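PDB 2CU2: putative mannose-1-phosphate guanylyl transferase from Thermus thermophilus, which probably transfers the guanylyl group of GTP to mannose 1-phosphate, yielding GDP-mannose and pyrophosphate. Local coordinates for residues A[15-26]-A[253-261]; A[87-95]-A[192-201]. One frame throughout, in Å; residues are numbered along the deposited sequence.

Contact 1. Residues A[15-26]-A[253-261]; sequences RLWPLSREDRPK and WDDVGNWRA. With SO4 (sulfate ion), chain B.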
loop_
_atom_site.group_PDB
_atom_site.type_symbol
_atom_site.label_atom_id
_atom_site.label_comp_id
_atom_site.label_asym_id
_atom_site.label_seq_id
_atom_site.Cartn_x
_atom_site.Cartn_y
_atom_site.Cartn_z
ATOM N N ARG A 15 -12.498 -11.870 -1.636
ATOM C CA ARG A 15 -12.174 -10.963 -2.723
ATOM C C ARG A 15 -12.002 -9.551 -2.188
ATOM O O ARG A 15 -11.504 -8.677 -2.890
ATOM C CB ARG A 15 -13.257 -11.005 -3.809
ATOM C CG ARG A 15 -13.195 -12.263 -4.674
ATOM C CD ARG A 15 -14.452 -12.416 -5.525
ATOM N NE ARG A 15 -15.633 -12.577 -4.680
ATOM C CZ ARG A 15 -16.888 -12.589 -5.125
ATOM N NH1 ARG A 15 -17.152 -12.454 -6.421
ATOM N NH2 ARG A 15 -17.886 -12.726 -4.263
ATOM N N LEU A 16 -12.409 -9.323 -0.941
ATOM C CA LEU A 16 -12.249 -7.996 -0.346
ATOM C C LEU A 16 -11.073 -7.906 0.628
ATOM O O LEU A 16 -11.037 -7.046 1.500
ATOM C CB LEU A 16 -13.548 -7.525 0.329
ATOM C CG LEU A 16 -14.672 -7.174 -0.658
ATOM C CD1 LEU A 16 -15.903 -6.706 0.094
ATOM C CD2 LEU A 16 -14.190 -6.088 -1.623
ATOM N N TRP A 17 -10.105 -8.803 0.471
ATOM C CA TRP A 17 -8.898 -8.782 1.296
ATOM C C TRP A 17 -8.189 -7.492 0.853
ATOM O O TRP A 17 -8.263 -7.119 -0.322
ATOM C CB TRP A 17 -8.029 -10.002 0.967
ATOM C CG TRP A 17 -6.742 -10.072 1.746
ATOM C CD1 TRP A 17 -6.529 -10.728 2.931
ATOM C CD2 TRP A 17 -5.509 -9.416 1.425
ATOM N NE1 TRP A 17 -5.236 -10.519 3.364
ATOM C CE2 TRP A 17 -4.589 -9.718 2.461
ATOM C CE3 TRP A 17 -5.092 -8.600 0.366
ATOM C CZ2 TRP A 17 -3.274 -9.228 2.465
ATOM C CZ3 TRP A 17 -3.789 -8.112 0.371
ATOM C CH2 TRP A 17 -2.895 -8.429 1.415
ATOM N N PRO A 18 -7.470 -6.808 1.763
ATOM C CA PRO A 18 -7.204 -7.061 3.181
ATOM C C PRO A 18 -8.266 -6.567 4.159
ATOM O O PRO A 18 -8.101 -6.721 5.371
ATOM C CB PRO A 18 -5.893 -6.331 3.399
ATOM C CG PRO A 18 -6.140 -5.076 2.628
ATOM C CD PRO A 18 -6.745 -5.600 1.325
ATOM N N LEU A 19 -9.334 -5.960 3.651
ATOM C CA LEU A 19 -10.372 -5.445 4.535
ATOM C C LEU A 19 -11.086 -6.561 5.282
ATOM O O LEU A 19 -11.363 -6.434 6.474
ATOM C CB LEU A 19 -11.388 -4.607 3.759
ATOM C CG LEU A 19 -12.473 -3.950 4.619
ATOM C CD1 LEU A 19 -11.838 -2.964 5.583
ATOM C CD2 LEU A 19 -13.481 -3.248 3.724
ATOM N N SER A 20 -11.384 -7.655 4.591
ATOM C CA SER A 20 -12.030 -8.780 5.249
ATOM C C SER A 20 -11.057 -9.572 6.124
ATOM O O SER A 20 -9.850 -9.611 5.915
ATOM C CB SER A 20 -12.662 -9.677 4.185
ATOM O OG SER A 20 -11.670 -10.056 3.226
ATOM N N ARG A 21 -11.649 -10.191 7.166
ATOM C CA ARG A 21 -10.864 -10.897 8.180
ATOM C C ARG A 21 -11.469 -12.281 8.458
ATOM O O ARG A 21 -12.598 -12.573 8.090
ATOM C CB ARG A 21 -10.946 -10.074 9.465
ATOM C CG ARG A 21 -9.963 -8.907 9.510
ATOM C CD ARG A 21 -9.362 -8.748 10.907
ATOM N NE ARG A 21 -9.846 -7.526 11.553
ATOM C CZ ARG A 21 -10.367 -7.643 12.787
ATOM N NH1 ARG A 21 -10.453 -8.830 13.362
ATOM N NH2 ARG A 21 -10.717 -6.543 13.461
ATOM N N GLU A 22 -10.675 -13.150 9.122
ATOM C CA GLU A 22 -11.225 -14.437 9.552
ATOM C C GLU A 22 -12.418 -14.237 10.487
ATOM O O GLU A 22 -13.470 -14.848 10.349
ATOM C CB GLU A 22 -10.134 -15.240 10.276
ATOM C CG GLU A 22 -10.135 -16.723 9.881
ATOM C CD GLU A 22 -11.101 -17.486 10.759
ATOM O OE1 GLU A 22 -12.296 -17.264 10.635
ATOM O OE2 GLU A 22 -10.655 -18.358 11.502
ATOM N N ASP A 23 -12.246 -13.342 11.453
ATOM C CA ASP A 23 -13.310 -13.115 12.422
ATOM C C ASP A 23 -14.180 -11.925 12.019
ATOM O O ASP A 23 -14.965 -11.393 12.792
ATOM C CB ASP A 23 -12.669 -12.859 13.787
ATOM C CG ASP A 23 -11.766 -11.637 13.701
ATOM O OD1 ASP A 23 -11.683 -11.060 12.616
ATOM O OD2 ASP A 23 -11.164 -11.275 14.709
ATOM N N ARG A 24 -13.982 -11.485 10.763
ATOM C CA ARG A 24 -14.766 -10.370 10.254
ATOM C C ARG A 24 -15.228 -10.626 8.819
ATOM O O ARG A 24 -14.547 -10.308 7.852
ATOM C CB ARG A 24 -13.894 -9.114 10.304
ATOM C CG ARG A 24 -14.657 -7.895 10.819
ATOM C CD ARG A 24 -14.957 -7.994 12.318
ATOM N NE ARG A 24 -14.331 -6.884 13.043
ATOM C CZ ARG A 24 -14.309 -6.957 14.386
ATOM N NH1 ARG A 24 -14.837 -8.000 15.004
ATOM N NH2 ARG A 24 -13.748 -5.971 15.092
ATOM N N PRO A 25 -16.412 -11.264 8.719
ATOM C CA PRO A 25 -17.024 -11.568 7.434
ATOM C C PRO A 25 -17.470 -10.299 6.704
ATOM O O PRO A 25 -17.471 -9.199 7.243
ATOM C CB PRO A 25 -18.224 -12.480 7.691
ATOM C CG PRO A 25 -18.203 -12.884 9.164
ATOM C CD PRO A 25 -17.256 -11.757 9.791
ATOM N N LYS A 26 -17.832 -10.487 5.421
ATOM C CA LYS A 26 -18.101 -9.343 4.544
ATOM C C LYS A 26 -19.076 -8.329 5.169
ATOM O O LYS A 26 -18.875 -7.122 5.118
ATOM C CB LYS A 26 -18.674 -9.875 3.230
ATOM C CG LYS A 26 -19.333 -8.774 2.396
ATOM C CD LYS A 26 -19.263 -9.064 0.896
ATOM C CE LYS A 26 -20.338 -8.313 0.103
ATOM N NZ LYS A 26 -20.616 -9.023 -1.145
ATOM N N TRP A 253 -28.185 -0.672 -6.980
ATOM C CA TRP A 253 -27.949 -1.920 -6.264
ATOM C C TRP A 253 -26.707 -2.661 -6.775
ATOM O O TRP A 253 -26.471 -2.808 -7.967
ATOM C CB TRP A 253 -29.189 -2.802 -6.426
ATOM C CG TRP A 253 -28.940 -4.146 -5.862
ATOM C CD1 TRP A 253 -29.179 -4.565 -4.533
ATOM C CD2 TRP A 253 -28.455 -5.307 -6.577
ATOM N NE1 TRP A 253 -28.898 -5.881 -4.343
ATOM C CE2 TRP A 253 -28.419 -6.382 -5.657
ATOM C CE3 TRP A 253 -28.052 -5.520 -7.894
ATOM C CZ2 TRP A 253 -27.993 -7.635 -6.070
ATOM C CZ3 TRP A 253 -27.627 -6.772 -8.308
ATOM C CH2 TRP A 253 -27.593 -7.834 -7.387
ATOM N N ASP A 254 -25.878 -3.097 -5.807
ATOM C CA ASP A 254 -24.697 -3.888 -6.142
ATOM C C ASP A 254 -24.431 -4.931 -5.051
ATOM O O ASP A 254 -24.648 -4.699 -3.872
ATOM C CB ASP A 254 -23.502 -2.938 -6.247
ATOM C CG ASP A 254 -22.482 -3.503 -7.227
ATOM O OD1 ASP A 254 -21.836 -4.492 -6.877
ATOM O OD2 ASP A 254 -22.333 -2.945 -8.313
ATOM N N ASP A 255 -23.990 -6.126 -5.477
ATOM C CA ASP A 255 -23.726 -7.151 -4.476
ATOM C C ASP A 255 -22.406 -6.903 -3.734
ATOM O O ASP A 255 -22.099 -7.529 -2.726
ATOM C CB ASP A 255 -23.751 -8.531 -5.148
ATOM C CG ASP A 255 -22.440 -8.815 -5.871
ATOM O OD1 ASP A 255 -22.092 -9.994 -5.975
ATOM O OD2 ASP A 255 -21.809 -7.881 -6.353
ATOM N N VAL A 256 -21.617 -5.953 -4.278
ATOM C CA VAL A 256 -20.316 -5.637 -3.685
ATOM C C VAL A 256 -19.405 -6.862 -3.573
ATOM O O VAL A 256 -18.816 -7.142 -2.537
ATOM C CB VAL A 256 -20.531 -5.020 -2.302
ATOM C CG1 VAL A 256 -19.240 -4.355 -1.832
ATOM C CG2 VAL A 256 -21.641 -3.983 -2.354
ATOM N N GLY A 257 -19.315 -7.622 -4.681
ATOM C CA GLY A 257 -18.576 -8.884 -4.652
ATOM C C GLY A 257 -17.063 -8.672 -4.629
ATOM O O GLY A 257 -16.300 -9.459 -4.082
ATOM N N ASN A 258 -16.567 -7.609 -5.256
ATOM C CA ASN A 258 -15.130 -7.342 -5.261
ATOM C C ASN A 258 -14.824 -5.842 -5.191
ATOM O O ASN A 258 -15.711 -4.999 -5.212
ATOM C CB ASN A 258 -14.540 -7.935 -6.541
ATOM C CG ASN A 258 -15.118 -7.223 -7.736
ATOM O OD1 ASN A 258 -15.152 -5.998 -7.808
ATOM N ND2 ASN A 258 -15.583 -8.029 -8.706
ATOM N N TRP A 259 -13.518 -5.537 -5.058
ATOM C CA TRP A 259 -13.110 -4.149 -4.859
ATOM C C TRP A 259 -13.628 -3.217 -5.959
ATOM O O TRP A 259 -13.874 -2.037 -5.748
ATOM C CB TRP A 259 -11.581 -4.100 -4.816
ATOM C CG TRP A 259 -11.091 -4.508 -3.481
ATOM C CD1 TRP A 259 -10.369 -5.681 -3.169
ATOM C CD2 TRP A 259 -11.221 -3.765 -2.245
ATOM N NE1 TRP A 259 -10.025 -5.747 -1.857
ATOM C CE2 TRP A 259 -10.569 -4.515 -1.234
ATOM C CE3 TRP A 259 -11.832 -2.558 -1.911
ATOM C CZ2 TRP A 259 -10.529 -4.039 0.065
ATOM C CZ3 TRP A 259 -11.794 -2.084 -0.611
ATOM C CH2 TRP A 259 -11.140 -2.832 0.385
ATOM N N ARG A 260 -13.751 -3.771 -7.179
ATOM C CA ARG A 260 -14.220 -2.946 -8.287
ATOM C C ARG A 260 -15.646 -2.440 -8.052
ATOM O O ARG A 260 -16.092 -1.453 -8.622
ATOM C CB ARG A 260 -14.165 -3.780 -9.567
ATOM C CG ARG A 260 -13.737 -2.955 -10.781
ATOM C CD ARG A 260 -14.855 -2.838 -11.823
ATOM N NE ARG A 260 -14.834 -1.517 -12.458
ATOM C CZ ARG A 260 -14.399 -1.450 -13.729
ATOM N NH1 ARG A 260 -14.025 -2.549 -14.360
ATOM N NH2 ARG A 260 -14.346 -0.267 -14.349
ATOM N N ALA A 261 -16.383 -3.181 -7.204
ATOM C CA ALA A 261 -17.765 -2.801 -6.931
ATOM C C ALA A 261 -17.854 -1.400 -6.324
ATOM O O ALA A 261 -18.858 -0.706 -6.421
ATOM C CB ALA A 261 -18.355 -3.823 -5.960
HETATM S S SO4 B . -15.681 -14.704 -1.828
HETATM O O1 SO4 B . -14.797 -15.562 -2.662
HETATM O O2 SO4 B . -15.599 -15.134 -0.405
HETATM O O3 SO4 B . -17.087 -14.829 -2.304
HETATM O O4 SO4 B . -15.247 -13.281 -1.937
HETATM O O HOH W 1 -15.747 -11.257 -8.795
HETATM O O HOH W 2 -11.441 -7.570 -5.329
HETATM O O HOH W 3 -20.108 -11.441 -7.242
HETATM O O HOH W 4 -16.533 -11.310 -1.873
#

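Contact 2. Residues A[87-95]-A[192-201]; sequences AVLLGVAEA and FAPATMAELF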
loop_
_atom_site.group_PDB
_atom_site.type_symbol
_atom_site.label_atom_id
_atom_site.label_comp_id
_atom_site.label_asym_id
_atom_site.label_seq_id
_atom_site.Cartn_x
_atom_site.Cartn_y
_atom_site.Cartn_z
ATOM N N ALA A 87 -30.189 -21.334 5.947
ATOM C CA ALA A 87 -30.614 -20.162 6.701
ATOM C C ALA A 87 -32.124 -19.955 6.544
ATOM O O ALA A 87 -32.817 -19.637 7.505
ATOM C CB ALA A 87 -29.856 -18.925 6.223
ATOM N N VAL A 88 -32.636 -20.142 5.333
ATOM C CA VAL A 88 -34.066 -19.970 5.091
ATOM C C VAL A 88 -34.870 -20.995 5.902
ATOM O O VAL A 88 -35.940 -20.685 6.426
ATOM C CB VAL A 88 -34.393 -20.104 3.588
ATOM C CG1 VAL A 88 -35.897 -20.179 3.382
ATOM C CG2 VAL A 88 -33.827 -18.898 2.824
ATOM N N LEU A 89 -34.345 -22.212 6.004
ATOM C CA LEU A 89 -34.998 -23.262 6.781
ATOM C C LEU A 89 -35.221 -22.773 8.211
ATOM O O LEU A 89 -36.320 -22.872 8.747
ATOM C CB LEU A 89 -34.130 -24.523 6.802
ATOM C CG LEU A 89 -34.444 -25.544 7.904
ATOM C CD1 LEU A 89 -35.821 -26.141 7.676
ATOM C CD2 LEU A 89 -33.375 -26.636 7.908
ATOM N N LEU A 90 -34.171 -22.238 8.821
ATOM C CA LEU A 90 -34.253 -21.753 10.193
ATOM C C LEU A 90 -35.247 -20.595 10.316
ATOM O O LEU A 90 -35.993 -20.472 11.278
ATOM C CB LEU A 90 -32.861 -21.284 10.617
ATOM C CG LEU A 90 -31.811 -22.392 10.514
ATOM C CD1 LEU A 90 -30.484 -22.000 11.171
ATOM C CD2 LEU A 90 -32.256 -23.687 11.193
ATOM N N GLY A 91 -35.207 -19.701 9.310
ATOM C CA GLY A 91 -36.107 -18.557 9.331
ATOM C C GLY A 91 -37.571 -18.995 9.293
ATOM O O GLY A 91 -38.439 -18.429 9.943
ATOM N N VAL A 92 -37.837 -20.019 8.460
ATOM C CA VAL A 92 -39.206 -20.507 8.337
ATOM C C VAL A 92 -39.689 -21.144 9.640
ATOM O O VAL A 92 -40.826 -20.985 10.064
ATOM C CB VAL A 92 -39.248 -21.533 7.202
ATOM C CG1 VAL A 92 -40.617 -22.207 7.159
ATOM C CG2 VAL A 92 -38.989 -20.846 5.873
ATOM N N ALA A 93 -38.785 -21.926 10.259
ATOM C CA ALA A 93 -39.132 -22.563 11.523
ATOM C C ALA A 93 -39.619 -21.538 12.547
ATOM O O ALA A 93 -40.595 -21.734 13.258
ATOM C CB ALA A 93 -37.891 -23.280 12.056
ATOM N N GLU A 94 -38.869 -20.426 12.635
ATOM C CA GLU A 94 -39.228 -19.396 13.601
ATOM C C GLU A 94 -40.544 -18.706 13.233
ATOM O O GLU A 94 -41.425 -18.499 14.056
ATOM C CB GLU A 94 -38.094 -18.371 13.648
ATOM C CG GLU A 94 -36.865 -18.899 14.385
ATOM C CD GLU A 94 -37.240 -19.208 15.814
ATOM O OE1 GLU A 94 -37.758 -18.331 16.488
ATOM O OE2 GLU A 94 -37.011 -20.338 16.247
ATOM N N ALA A 95 -40.643 -18.312 11.949
ATOM C CA ALA A 95 -41.856 -17.640 11.490
ATOM C C ALA A 95 -43.108 -18.463 11.796
ATOM O O ALA A 95 -44.138 -17.957 12.225
ATOM C CB ALA A 95 -41.736 -17.422 9.981
ATOM N N PHE A 192 -42.630 -14.471 1.057
ATOM C CA PHE A 192 -43.640 -15.518 0.969
ATOM C C PHE A 192 -44.240 -15.816 2.341
ATOM O O PHE A 192 -43.671 -15.513 3.380
ATOM C CB PHE A 192 -42.966 -16.780 0.427
ATOM C CG PHE A 192 -41.696 -17.049 1.184
ATOM C CD1 PHE A 192 -41.741 -17.746 2.386
ATOM C CD2 PHE A 192 -40.483 -16.618 0.671
ATOM C CE1 PHE A 192 -40.565 -18.013 3.073
ATOM C CE2 PHE A 192 -39.308 -16.891 1.365
ATOM C CZ PHE A 192 -39.343 -17.588 2.566
ATOM N N ALA A 193 -45.456 -16.387 2.325
ATOM C CA ALA A 193 -45.969 -16.944 3.566
ATOM C C ALA A 193 -45.169 -18.189 3.940
ATOM O O ALA A 193 -44.794 -18.998 3.098
ATOM C CB ALA A 193 -47.439 -17.314 3.358
ATOM N N PRO A 194 -44.851 -18.311 5.238
ATOM C CA PRO A 194 -44.061 -19.430 5.720
ATOM C C PRO A 194 -44.546 -20.777 5.164
ATOM O O PRO A 194 -43.765 -21.649 4.803
ATOM C CB PRO A 194 -44.113 -19.405 7.243
ATOM C CG PRO A 194 -44.462 -17.979 7.660
ATOM C CD PRO A 194 -45.186 -17.419 6.342
ATOM N N ALA A 195 -45.884 -20.947 5.122
ATOM C CA ALA A 195 -46.423 -22.216 4.636
ATOM C C ALA A 195 -46.034 -22.508 3.178
ATOM O O ALA A 195 -45.753 -23.633 2.796
ATOM C CB ALA A 195 -47.946 -22.202 4.781
ATOM N N THR A 196 -46.070 -21.455 2.332
ATOM C CA THR A 196 -45.744 -21.699 0.925
ATOM C C THR A 196 -44.302 -22.194 0.737
ATOM O O THR A 196 -43.987 -22.945 -0.176
ATOM C CB THR A 196 -46.030 -20.457 0.073
ATOM O OG1 THR A 196 -47.417 -20.115 0.174
ATOM C CG2 THR A 196 -45.679 -20.694 -1.399
ATOM N N MET A 197 -43.391 -21.732 1.621
ATOM C CA MET A 197 -42.024 -22.251 1.531
ATOM C C MET A 197 -41.940 -23.680 2.075
ATOM O O MET A 197 -41.204 -24.524 1.582
ATOM C CB MET A 197 -41.070 -21.316 2.288
ATOM C CG MET A 197 -39.601 -21.785 2.276
ATOM S SD MET A 197 -38.976 -22.176 0.635
ATOM C CE MET A 197 -38.668 -20.505 0.052
ATOM N N ALA A 198 -42.710 -23.930 3.153
ATOM C CA ALA A 198 -42.763 -25.290 3.672
ATOM C C ALA A 198 -43.169 -26.269 2.574
ATOM O O ALA A 198 -42.593 -27.333 2.393
ATOM C CB ALA A 198 -43.783 -25.339 4.813
ATOM N N GLU A 199 -44.233 -25.880 1.843
ATOM C CA GLU A 199 -44.712 -26.734 0.761
ATOM C C GLU A 199 -43.670 -26.864 -0.352
ATOM O O GLU A 199 -43.539 -27.890 -1.000
ATOM C CB GLU A 199 -46.016 -26.142 0.218
ATOM C CG GLU A 199 -46.668 -27.001 -0.876
ATOM C CD GLU A 199 -46.763 -28.446 -0.429
ATOM O OE1 GLU A 199 -46.984 -28.688 0.744
ATOM O OE2 GLU A 199 -46.691 -29.324 -1.287
ATOM N N LEU A 200 -42.938 -25.760 -0.599
ATOM C CA LEU A 200 -41.889 -25.834 -1.611
ATOM C C LEU A 200 -40.778 -26.806 -1.204
ATOM O O LEU A 200 -40.209 -27.517 -2.020
ATOM C CB LEU A 200 -41.309 -24.433 -1.828
ATOM C CG LEU A 200 -42.194 -23.558 -2.722
ATOM C CD1 LEU A 200 -41.649 -22.143 -2.889
ATOM C CD2 LEU A 200 -42.373 -24.097 -4.140
ATOM N N PHE A 201 -40.435 -26.780 0.105
ATOM C CA PHE A 201 -39.444 -27.740 0.591
ATOM C C PHE A 201 -39.919 -29.171 0.303
ATOM O O PHE A 201 -39.186 -30.030 -0.171
ATOM C CB PHE A 201 -39.272 -27.568 2.112
ATOM C CG PHE A 201 -38.348 -26.431 2.491
ATOM C CD1 PHE A 201 -37.545 -25.809 1.537
ATOM C CD2 PHE A 201 -38.284 -26.027 3.818
ATOM C CE1 PHE A 201 -36.691 -24.778 1.923
ATOM C CE2 PHE A 201 -37.430 -24.995 4.194
ATOM C CZ PHE A 201 -36.632 -24.363 3.249
#

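Contact 1. Residues A[15-26]-A[253-261]
Trp259 presses its indole against the 15-26 loop and forms the tightly packed end of this contact. Leu16 CD2 sits over one face, 3.8 Å from the centroid of the five-membered ring and 10° off its normal, a CH-pi contact. At the ring edge, Trp259 NE1 donates to Trp17 O at 2.7 Å (N-H...O 154°), with the donor above the carbonyl plane. Leu19 CB closes on CH2 of the indole at 3.8 Å, and strands 306-311 and 314-319 add further side chains around the ring. A tryptophan suits this place, since it fills a broad apolar slot yet satisfies a backbone carbonyl.

Lys26 approaches from farther along the loop. Its CG lies anti to the backbone N (chi1 165°) and the chain stays extended beyond it, carrying NZ to Asp255 O at 2.6 Å and, weakly, to Val256 O; Asp109 supplies a salt-bridge partner.

The other side is wet. Gly257 O lies over one face of the Arg15 guanidinium without being hydrogen-bonded to it, and waters link Arg15 NH1 to Asn258 ND2 and to Asp255 OD1, while Asp255 OD2 is hydrogen-bonded to Tyr148 OH. In the guanidinium plane, Arg15 NE donates to sulfate O4 at 2.9 Å; Arg15 N reaches the same oxygen at 3.1 Å, and Arg327 and Glu14 N also bind the anion.

The 15-26 loop holds the later part of the glycine-rich signature of sugar-nucleotide nucleotidyltransferases, and although the sulfate probably comes from the crystallisation liquor, its grip by Arg15 is consistent with a place suited to a phosphate.

Contact 2. Residues A[87-95]-A[192-201]
Val92 and Met197 meet at about a right angle in the middle of the buried interface between helices 87-95 and 194-201, whose axes approach to 9.8 Å with 133° between their directions. Val92 CG2 touches Met197 CG at 3.8 Å, while Val92 CG1 lies 4.0 Å from Pro194 O. Met197, bent at chi2 and chi3, lies between two phenylalanines: its CE rests over a face of Phe192, offset toward the rim, and its CG over a face of Phe201. An unbranched, flexible methionine can follow both rings. Phe192 turns its edge to Val92 CG2, at 4.3 Å from CE1.

Phe201 sends its ring across to helix 87-95, CG anti to its own carbonyl carbon (chi1 -82°). Its edge meets Leu89 CA, CE2 lies 4.0 Å from Leu89 CD1, the two side chains crossing at about a right angle, and CZ reaches Val88 CG1. Were Phe201 an alanine, a gap would probably open beside Leu89 and Val88, and Met197 CG would lose the ring face it lies over.

At the other end small groups suffice: Ala95 CB packs on Pro194 CG at 3.6 Å, and the proline, in the first turn of its helix, has no amide hydrogen to leave without an acceptor.

Around this pair, helix 206-216 covers Leu89 and Val92, helix 233-238 packs on Met197, and strand 102-107 packs on Val92 and Phe192, while strand 74-78 touches helix 83-98 through Leu90.

Contacts 1 and 2 lie on opposite sides of the chain's centre, their own centres 29 Å apart, and share no helix or strand, though all four segments belong to the nucleotidyltransferase part of the chain. Both are largely buried. Contact 2 is hydrophobic core throughout, two helices joined by apolar side chains, aliphatic and aromatic, beside the main sheet. Contact 1 joins loops instead; its buried part combines apolar packing round an indole with backbone carbonyls taken up by that indole and by an amine, and one margin opens to waters and an anion. It also borders the C-terminal strands and helix 327-334, and through Trp17 packs against Ala299 of the second subunit, whereas no other chain touches contact 2.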